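Local coordinates for GH62 arabinofuranosidase (PDB 4N4B), which probably releases terminal non-reducing alpha-L-arabinofuranosyl residues from xylan by hydrolysis, as a calcium-containing beta-propeller glycosidase of family GH62, at residues 116-128 with 160-172. Residues are numbered along the deposited sequence; the frame is centred on the assembly and turned at random.
Sequences WYLVYQNGNAAYS and EGYWVDMWVICDS. With TRS (2-amino-2-hydroxymethyl-propane-1,3-diol), chain D.
Gln121 reaches across to the backbone of Asp165, whose N gives OE1 a nearly straight bond of 2.8 Å, arriving from above the amide's carbonyl plane. A water on the same OE1 accepts from Met166 N, while NE2 passes beside Val164 CG1 and donates to O3 of a bound Tris, probably from the crystallisation liquor. Asp165 turns both carboxylate oxygens to this molecule, OD1 taking O3 and OD2 taking O2 at 2.6 Å. A glutamine suits the spot because one flat amide accepts from Asp165 N and bonds Tyr101 OH through NE2; a leucine in its place would probably leave Asp165 N without this acceptor and Tyr101 OH without its amide mate.

Beyond this polar end Met166, Trp163 and the valines dominate, with a few backbone and amide oxygens against them. Flexible, unbranched Met166 bends at chi2 (-63°), bringing SD to 3.7 Å from Ala125 CB; its extended last torsion carries CE over the rim of one indole face of Trp163. Asn124 runs alongside that indole, its amide 39° from the ring plane. Val119's two methyls, spread by the branch at CB, meet Met166 CB and Val168 CG2.

Strands 116-121 and 164-170 thus abut at 155° in successive propeller blades, beside 103-110 and 174-180 respectively. Tris, also bound by Lys48, Asp49 and calcium-site His285, sits by the start of 164-170, consistent with a sugar-binding pocket.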
loop_
_atom_site.group_PDB
_atom_site.type_symbol
_atom_site.label_atom_id
_atom_site.label_comp_id
_atom_site.label_asym_id
_atom_site.label_seq_id
_atom_site.Cartn_x
_atom_site.Cartn_y
_atom_site.Cartn_z
ATOM N N TRP A 116 7.040 -8.252 14.111
ATOM C CA TRP A 116 6.597 -7.597 12.882
ATOM C C TRP A 116 5.412 -8.400 12.330
ATOM O O TRP A 116 5.406 -9.618 12.338
ATOM C CB TRP A 116 7.734 -7.687 11.856
ATOM C CG TRP A 116 9.012 -6.971 12.259
ATOM C CD1 TRP A 116 10.057 -7.522 12.893
ATOM C CD2 TRP A 116 9.289 -5.579 12.079
ATOM N NE1 TRP A 116 11.005 -6.539 13.116
ATOM C CE2 TRP A 116 10.585 -5.328 12.651
ATOM C CE3 TRP A 116 8.602 -4.507 11.524
ATOM C CZ2 TRP A 116 11.153 -4.037 12.637
ATOM C CZ3 TRP A 116 9.168 -3.294 11.546
ATOM C CH2 TRP A 116 10.422 -3.056 12.129
ATOM N N TYR A 117 4.508 -7.639 11.772
ATOM C CA TYR A 117 3.337 -8.127 11.005
ATOM C C TYR A 117 3.502 -7.780 9.550
ATOM O O TYR A 117 3.878 -6.651 9.245
ATOM C CB TYR A 117 2.005 -7.573 11.560
ATOM C CG TYR A 117 1.506 -8.333 12.805
ATOM C CD1 TYR A 117 2.195 -8.268 14.016
ATOM C CD2 TYR A 117 0.368 -9.134 12.749
ATOM C CE1 TYR A 117 1.762 -8.996 15.104
ATOM C CE2 TYR A 117 -0.067 -9.893 13.859
ATOM C CZ TYR A 117 0.647 -9.794 15.016
ATOM O OH TYR A 117 0.200 -10.513 16.147
ATOM N N LEU A 118 3.113 -8.710 8.696
ATOM C CA LEU A 118 2.941 -8.511 7.273
ATOM C C LEU A 118 1.487 -8.860 6.929
ATOM O O LEU A 118 1.111 -9.975 7.103
ATOM C CB LEU A 118 3.940 -9.365 6.534
ATOM C CG LEU A 118 4.153 -9.008 5.000
ATOM C CD1 LEU A 118 4.928 -7.710 4.916
ATOM C CD2 LEU A 118 4.854 -10.163 4.309
ATOM N N VAL A 119 0.753 -7.807 6.532
ATOM C CA VAL A 119 -0.663 -7.939 6.168
ATOM C C VAL A 119 -0.741 -7.981 4.680
ATOM O O VAL A 119 -0.047 -7.238 3.989
ATOM C CB VAL A 119 -1.402 -6.747 6.759
ATOM C CG1 VAL A 119 -2.854 -6.614 6.294
ATOM C CG2 VAL A 119 -1.402 -6.871 8.325
ATOM N N TYR A 120 -1.612 -8.826 4.133
ATOM C CA TYR A 120 -1.714 -9.071 2.689
ATOM C C TYR A 120 -2.997 -9.838 2.411
ATOM O O TYR A 120 -3.750 -10.159 3.279
ATOM C CB TYR A 120 -0.450 -9.815 2.150
ATOM C CG TYR A 120 -0.168 -11.059 2.856
ATOM C CD1 TYR A 120 0.677 -11.092 3.969
ATOM C CD2 TYR A 120 -0.641 -12.286 2.440
ATOM C CE1 TYR A 120 0.910 -12.288 4.594
ATOM C CE2 TYR A 120 -0.415 -13.510 3.087
ATOM C CZ TYR A 120 0.382 -13.501 4.182
ATOM O OH TYR A 120 0.691 -14.692 4.812
ATOM N N GLN A 121 -3.269 -10.027 1.140
ATOM C CA GLN A 121 -4.450 -10.739 0.692
ATOM C C GLN A 121 -4.105 -12.133 0.191
ATOM O O GLN A 121 -3.037 -12.340 -0.422
ATOM C CB GLN A 121 -5.218 -9.962 -0.342
ATOM C CG GLN A 121 -4.532 -9.974 -1.717
ATOM C CD GLN A 121 -4.741 -8.693 -2.435
ATOM O OE1 GLN A 121 -4.683 -7.596 -1.894
ATOM N NE2 GLN A 121 -4.979 -8.779 -3.757
ATOM N N ASN A 122 -5.018 -13.057 0.361
ATOM C CA ASN A 122 -4.854 -14.399 -0.129
ATOM C C ASN A 122 -6.229 -14.964 -0.635
ATOM O O ASN A 122 -6.377 -16.161 -0.738
ATOM C CB ASN A 122 -4.265 -15.385 0.852
ATOM C CG ASN A 122 -5.221 -15.747 1.973
ATOM O OD1 ASN A 122 -6.152 -14.973 2.230
ATOM N ND2 ASN A 122 -4.951 -16.835 2.644
ATOM N N GLY A 123 -7.165 -14.051 -0.937
ATOM C CA GLY A 123 -8.592 -14.454 -1.109
ATOM C C GLY A 123 -9.396 -14.099 0.103
ATOM O O GLY A 123 -10.572 -13.792 -0.020
ATOM N N ASN A 124 -8.726 -14.020 1.264
ATOM C CA ASN A 124 -9.216 -13.414 2.495
ATOM C C ASN A 124 -8.228 -12.301 2.815
ATOM O O ASN A 124 -7.360 -11.961 2.010
ATOM C CB ASN A 124 -9.341 -14.527 3.561
ATOM C CG ASN A 124 -10.230 -14.201 4.739
ATOM O OD1 ASN A 124 -10.220 -13.217 5.408
ATOM N ND2 ASN A 124 -10.956 -15.266 5.106
ATOM N N ALA A 125 -8.357 -11.683 3.990
ATOM C CA ALA A 125 -7.432 -10.738 4.573
ATOM C C ALA A 125 -6.507 -11.561 5.483
ATOM O O ALA A 125 -7.036 -12.236 6.416
ATOM C CB ALA A 125 -8.153 -9.672 5.363
ATOM N N ALA A 126 -5.216 -11.574 5.238
ATOM C CA ALA A 126 -4.297 -12.451 5.934
ATOM C C ALA A 126 -3.160 -11.637 6.588
ATOM O O ALA A 126 -2.894 -10.513 6.282
ATOM C CB ALA A 126 -3.771 -13.399 4.945
ATOM N N TYR A 127 -2.483 -12.340 7.491
ATOM C CA TYR A 127 -1.255 -11.811 8.080
ATOM C C TYR A 127 -0.302 -12.964 8.392
ATOM O O TYR A 127 -0.661 -14.103 8.687
ATOM C CB TYR A 127 -1.575 -10.976 9.338
ATOM C CG TYR A 127 -2.061 -11.803 10.485
ATOM C CD1 TYR A 127 -1.159 -12.387 11.414
ATOM C CD2 TYR A 127 -3.404 -12.115 10.664
ATOM C CE1 TYR A 127 -1.645 -13.183 12.444
ATOM C CE2 TYR A 127 -3.870 -12.903 11.729
ATOM C CZ TYR A 127 -2.965 -13.438 12.558
ATOM O OH TYR A 127 -3.400 -14.295 13.601
ATOM N N SER A 128 0.986 -12.540 8.368
ATOM C CA SER A 128 2.119 -13.335 8.843
ATOM C C SER A 128 2.842 -12.515 9.887
ATOM O O SER A 128 2.775 -11.302 9.906
ATOM C CB SER A 128 3.006 -13.700 7.703
ATOM O OG SER A 128 2.411 -14.636 6.842
ATOM N N GLU A 160 -18.678 -7.438 -9.702
ATOM C CA GLU A 160 -17.733 -8.236 -10.454
ATOM C C GLU A 160 -16.257 -7.951 -10.026
ATOM O O GLU A 160 -15.289 -8.265 -10.655
ATOM C CB GLU A 160 -17.778 -7.894 -11.975
ATOM C CG GLU A 160 -19.136 -8.077 -12.625
ATOM C CD GLU A 160 -19.670 -9.449 -12.396
ATOM O OE1 GLU A 160 -18.871 -10.425 -12.615
ATOM O OE2 GLU A 160 -20.871 -9.559 -11.981
ATOM N N GLY A 161 -16.170 -7.354 -8.821
ATOM C CA GLY A 161 -14.811 -6.980 -8.259
ATOM C C GLY A 161 -14.154 -8.140 -7.524
ATOM O O GLY A 161 -14.449 -9.304 -7.627
ATOM N N TYR A 162 -13.135 -7.732 -6.731
ATOM C CA TYR A 162 -12.169 -8.620 -6.088
ATOM C C TYR A 162 -11.820 -7.922 -4.732
ATOM O O TYR A 162 -11.724 -6.725 -4.651
ATOM C CB TYR A 162 -10.848 -8.741 -6.889
ATOM C CG TYR A 162 -11.085 -9.319 -8.218
ATOM C CD1 TYR A 162 -11.080 -10.641 -8.324
ATOM C CD2 TYR A 162 -11.389 -8.500 -9.283
ATOM C CE1 TYR A 162 -11.313 -11.252 -9.598
ATOM C CE2 TYR A 162 -11.646 -9.047 -10.556
ATOM C CZ TYR A 162 -11.624 -10.417 -10.656
ATOM O OH TYR A 162 -11.853 -10.905 -11.927
ATOM N N TRP A 163 -11.702 -8.750 -3.706
ATOM C CA TRP A 163 -11.404 -8.304 -2.375
ATOM C C TRP A 163 -9.883 -8.179 -2.193
ATOM O O TRP A 163 -9.191 -9.114 -2.200
ATOM C CB TRP A 163 -12.020 -9.295 -1.384
ATOM C CG TRP A 163 -11.987 -8.864 0.058
ATOM C CD1 TRP A 163 -11.892 -7.617 0.552
ATOM C CD2 TRP A 163 -12.122 -9.719 1.183
ATOM N NE1 TRP A 163 -11.943 -7.643 1.923
ATOM C CE2 TRP A 163 -12.086 -8.935 2.323
ATOM C CE3 TRP A 163 -12.295 -11.097 1.323
ATOM C CZ2 TRP A 163 -12.215 -9.465 3.584
ATOM C CZ3 TRP A 163 -12.384 -11.607 2.589
ATOM C CH2 TRP A 163 -12.343 -10.808 3.680
ATOM N N VAL A 164 -9.453 -6.949 -2.036
ATOM C CA VAL A 164 -8.052 -6.590 -2.213
ATOM C C VAL A 164 -7.611 -5.506 -1.244
ATOM O O VAL A 164 -8.370 -4.818 -0.679
ATOM C CB VAL A 164 -7.752 -6.119 -3.668
ATOM C CG1 VAL A 164 -8.112 -7.212 -4.654
ATOM C CG2 VAL A 164 -8.477 -4.815 -3.997
ATOM N N ASP A 165 -6.302 -5.426 -1.107
ATOM C CA ASP A 165 -5.595 -4.299 -0.565
ATOM C C ASP A 165 -5.886 -3.976 0.913
ATOM O O ASP A 165 -6.447 -3.008 1.243
ATOM C CB ASP A 165 -5.729 -3.103 -1.517
ATOM C CG ASP A 165 -5.147 -3.398 -2.913
ATOM O OD1 ASP A 165 -4.449 -4.369 -3.011
ATOM O OD2 ASP A 165 -5.382 -2.653 -3.806
ATOM N N MET A 166 -5.381 -4.875 1.742
ATOM C CA MET A 166 -5.603 -4.918 3.169
ATOM C C MET A 166 -4.656 -3.985 3.920
ATOM O O MET A 166 -3.519 -3.962 3.686
ATOM C CB MET A 166 -5.458 -6.359 3.677
ATOM C CG MET A 166 -6.106 -7.396 2.798
ATOM S SD MET A 166 -7.915 -7.146 2.706
ATOM C CE MET A 166 -8.364 -8.429 1.476
ATOM N N TRP A 167 -5.216 -3.223 4.831
ATOM C CA TRP A 167 -4.432 -2.189 5.515
ATOM C C TRP A 167 -4.834 -2.089 6.978
ATOM O O TRP A 167 -6.008 -1.814 7.250
ATOM C CB TRP A 167 -4.633 -0.803 4.830
ATOM C CG TRP A 167 -3.854 0.241 5.455
ATOM C CD1 TRP A 167 -4.160 1.016 6.588
ATOM C CD2 TRP A 167 -2.593 0.743 4.988
ATOM N NE1 TRP A 167 -3.140 1.896 6.821
ATOM C CE2 TRP A 167 -2.155 1.779 5.864
ATOM C CE3 TRP A 167 -1.750 0.402 3.933
ATOM C CZ2 TRP A 167 -1.007 2.472 5.698
ATOM C CZ3 TRP A 167 -0.555 1.102 3.781
ATOM C CH2 TRP A 167 -0.190 2.072 4.648
ATOM N N VAL A 168 -3.902 -2.245 7.902
ATOM C CA VAL A 168 -4.161 -2.040 9.357
ATOM C C VAL A 168 -3.572 -0.746 9.774
ATOM O O VAL A 168 -2.469 -0.321 9.418
ATOM C CB VAL A 168 -3.514 -3.177 10.136
ATOM C CG1 VAL A 168 -3.534 -2.925 11.663
ATOM C CG2 VAL A 168 -4.169 -4.549 9.831
ATOM N N ILE A 169 -4.324 -0.080 10.660
ATOM C CA ILE A 169 -3.827 1.066 11.430
ATOM C C ILE A 169 -4.507 0.995 12.826
ATOM O O ILE A 169 -5.681 0.788 12.918
ATOM C CB ILE A 169 -4.075 2.435 10.789
ATOM C CG1 ILE A 169 -3.565 3.586 11.663
ATOM C CG2 ILE A 169 -5.501 2.648 10.348
ATOM C CD1 ILE A 169 -3.599 4.946 11.007
ATOM N N CYS A 170 -3.656 1.185 13.868
ATOM C CA CYS A 170 -4.176 1.226 15.271
ATOM C C CYS A 170 -3.936 2.555 15.857
ATOM O O CYS A 170 -3.037 3.277 15.513
ATOM C CB CYS A 170 -3.449 0.172 16.101
ATOM S SG CYS A 170 -3.351 -1.516 15.427
ATOM N N ASP A 171 -4.801 2.887 16.829
ATOM C CA ASP A 171 -4.463 4.002 17.776
ATOM C C ASP A 171 -4.158 3.312 19.067
ATOM O O ASP A 171 -3.773 2.155 19.140
ATOM C CB ASP A 171 -5.545 5.028 17.774
ATOM C CG ASP A 171 -6.819 4.557 18.363
ATOM O OD1 ASP A 171 -6.946 3.489 18.923
ATOM O OD2 ASP A 171 -7.777 5.380 18.238
ATOM N N SER A 172 -4.227 4.050 20.206
ATOM C CA SER A 172 -3.785 3.374 21.424
ATOM C C SER A 172 -4.911 2.532 22.084
ATOM O O SER A 172 -4.648 1.803 23.033
ATOM C CB SER A 172 -3.240 4.407 22.458
ATOM O OG SER A 172 -4.308 5.291 22.717
HETATM C C TRS D . -3.663 -5.233 -6.823
HETATM C C1 TRS D . -2.758 -6.421 -7.107
HETATM C C2 TRS D . -3.049 -4.108 -5.939
HETATM C C3 TRS D . -5.020 -5.703 -6.219
HETATM N N TRS D . -4.039 -4.470 -8.094
HETATM O O1 TRS D . -1.464 -5.976 -7.758
HETATM O O2 TRS D . -3.851 -2.902 -5.899
HETATM O O3 TRS D . -4.666 -6.283 -4.972
HETATM O O HOH W 1 -3.592 -6.818 0.564
#